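Local coordinates for class II aldolase/adducin domain protein (Pseudomonas syringae pv. phaseolicola 1448A, PDB 3OCR) that is a class II aldolase/adducin family protein of unestablished activity, possibly an actin filament binder, at residues A[150-155]-A[236-241]. Numbering follows the deposited sequence.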
loop_
_atom_site.group_PDB
_atom_site.type_symbol
_atom_site.label_atom_id
_atom_site.label_comp_id
_atom_site.label_asym_id
_atom_site.label_seq_id
_atom_site.Cartn_x
_atom_site.Cartn_y
_atom_site.Cartn_z
ATOM N N SER A 150 -2.729 3.915 -20.194
ATOM C CA SER A 150 -2.933 2.678 -20.940
ATOM C C SER A 150 -3.150 2.926 -22.441
ATOM O O SER A 150 -2.698 2.120 -23.266
ATOM C CB SER A 150 -4.108 1.874 -20.377
ATOM O OG SER A 150 -5.294 2.632 -20.415
ATOM N N ILE A 151 -3.857 4.017 -22.780
ATOM C CA ILE A 151 -4.237 4.321 -24.175
ATOM C C ILE A 151 -2.977 4.627 -24.986
ATOM O O ILE A 151 -2.892 4.297 -26.172
ATOM C CB ILE A 151 -5.306 5.474 -24.240
ATOM C CG1 ILE A 151 -6.619 5.016 -23.625
ATOM C CG2 ILE A 151 -5.560 5.992 -25.670
ATOM C CD1 ILE A 151 -7.608 6.188 -23.261
ATOM N N ALA A 152 -1.972 5.204 -24.323
ATOM C CA ALA A 152 -0.677 5.436 -24.937
ATOM C C ALA A 152 0.017 4.145 -25.445
ATOM O O ALA A 152 0.849 4.197 -26.360
ATOM C CB ALA A 152 0.241 6.205 -23.942
ATOM N N PHE A 153 -0.319 2.995 -24.851
ATOM C CA PHE A 153 0.163 1.680 -25.336
ATOM C C PHE A 153 -0.694 1.042 -26.442
ATOM O O PHE A 153 -0.400 -0.069 -26.891
ATOM C CB PHE A 153 0.293 0.709 -24.148
ATOM C CG PHE A 153 1.511 0.990 -23.307
ATOM C CD1 PHE A 153 1.412 1.742 -22.141
ATOM C CD2 PHE A 153 2.758 0.562 -23.729
ATOM C CE1 PHE A 153 2.572 2.037 -21.379
ATOM C CE2 PHE A 153 3.910 0.833 -22.970
ATOM C CZ PHE A 153 3.798 1.567 -21.803
ATOM N N SER A 154 -1.740 1.725 -26.892
ATOM C CA SER A 154 -2.611 1.108 -27.893
ATOM C C SER A 154 -1.809 0.801 -29.162
ATOM O O SER A 154 -1.112 1.676 -29.693
ATOM C CB SER A 154 -3.805 2.004 -28.207
ATOM O OG SER A 154 -4.606 1.423 -29.231
ATOM N N GLY A 155 -1.883 -0.453 -29.610
ATOM C CA GLY A 155 -1.156 -0.916 -30.783
ATOM C C GLY A 155 0.343 -1.129 -30.559
ATOM O O GLY A 155 1.073 -1.386 -31.520
ATOM N N ALA A 236 -7.151 6.448 -31.267
ATOM C CA ALA A 236 -6.343 6.651 -32.495
ATOM C C ALA A 236 -5.462 7.896 -32.461
ATOM O O ALA A 236 -4.285 7.823 -32.814
ATOM C CB ALA A 236 -7.217 6.686 -33.713
ATOM N N LYS A 237 -6.039 9.013 -32.026
ATOM C CA LYS A 237 -5.294 10.254 -31.803
ATOM C C LYS A 237 -4.122 10.062 -30.829
ATOM O O LYS A 237 -3.014 10.515 -31.096
ATOM C CB LYS A 237 -6.239 11.384 -31.339
ATOM C CG LYS A 237 -5.560 12.769 -31.100
ATOM C CD LYS A 237 -6.510 13.984 -31.336
ATOM C CE LYS A 237 -6.129 15.262 -30.502
ATOM N NZ LYS A 237 -6.189 15.110 -28.948
ATOM N N VAL A 238 -4.365 9.399 -29.702
ATOM C CA VAL A 238 -3.305 9.184 -28.724
ATOM C C VAL A 238 -2.197 8.303 -29.309
ATOM O O VAL A 238 -0.994 8.516 -29.022
ATOM C CB VAL A 238 -3.853 8.643 -27.393
ATOM C CG1 VAL A 238 -2.698 8.266 -26.426
ATOM C CG2 VAL A 238 -4.763 9.694 -26.739
ATOM N N GLU A 239 -2.603 7.339 -30.141
ATOM C CA GLU A 239 -1.672 6.458 -30.850
ATOM C C GLU A 239 -0.743 7.289 -31.726
ATOM O O GLU A 239 0.451 7.039 -31.765
ATOM C CB GLU A 239 -2.405 5.434 -31.731
ATOM C CG GLU A 239 -3.188 4.376 -30.978
ATOM C CD GLU A 239 -3.698 3.251 -31.878
ATOM O OE1 GLU A 239 -3.202 3.093 -33.015
ATOM O OE2 GLU A 239 -4.592 2.507 -31.432
ATOM N N GLU A 240 -1.307 8.277 -32.423
ATOM C CA GLU A 240 -0.515 9.156 -33.281
ATOM C C GLU A 240 0.391 10.060 -32.433
ATOM O O GLU A 240 1.572 10.208 -32.730
ATOM C CB GLU A 240 -1.425 9.958 -34.215
ATOM C CG GLU A 240 -0.703 10.644 -35.370
ATOM C CD GLU A 240 0.024 9.687 -36.307
ATOM O OE1 GLU A 240 -0.323 8.476 -36.334
ATOM O OE2 GLU A 240 0.937 10.156 -37.025
ATOM N N GLN A 241 -0.166 10.617 -31.361
ATOM C CA GLN A 241 0.579 11.429 -30.389
ATOM C C GLN A 241 1.761 10.688 -29.748
ATOM O O GLN A 241 2.812 11.283 -29.498
ATOM C CB GLN A 241 -0.380 11.954 -29.305
ATOM C CG GLN A 241 -1.256 13.144 -29.763
ATOM C CD GLN A 241 -2.552 13.337 -28.961
ATOM O OE1 GLN A 241 -3.281 14.307 -29.187
ATOM N NE2 GLN A 241 -2.846 12.415 -28.040
#
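A type I beta turn, I151 to S154, that leads on from helix 148-151 in the aldolase/adducin fold packs against helix 232-243 through I151, A152 and S154. The turn is closed by the backbone bond from S154 N to I151 O (2.9 Å). V238 points into it: its CB lies 3.6 Å from I151 CG2, and the two side chains cross at about a right angle. A152, whose CB points away, is met at its CA, 3.8 Å from V238 CG1, with its CB 4.4 Å from the same methyl. One helical residue on, the link becomes polar. A chi1 of 177° swings the S154 hydroxyl away from the backbone N toward E239, and OG donates to E239 OE2; at 2.5 Å the separation is very short, and its exact length is doubtful. The glutamate reaches it through an extended chain. I235 of the same helix adds to the apolar side by touching both I151 and S154. On the side of the turn away from V238, F153 packs onto A208 and L209 of helix 199-219, while Y162 and G164 of a second subunit pack on I151 and V238, respectively. The turn thus lies between helices 199-219 and 232-243, just before strand 157-160 at one end of the chain's sheet.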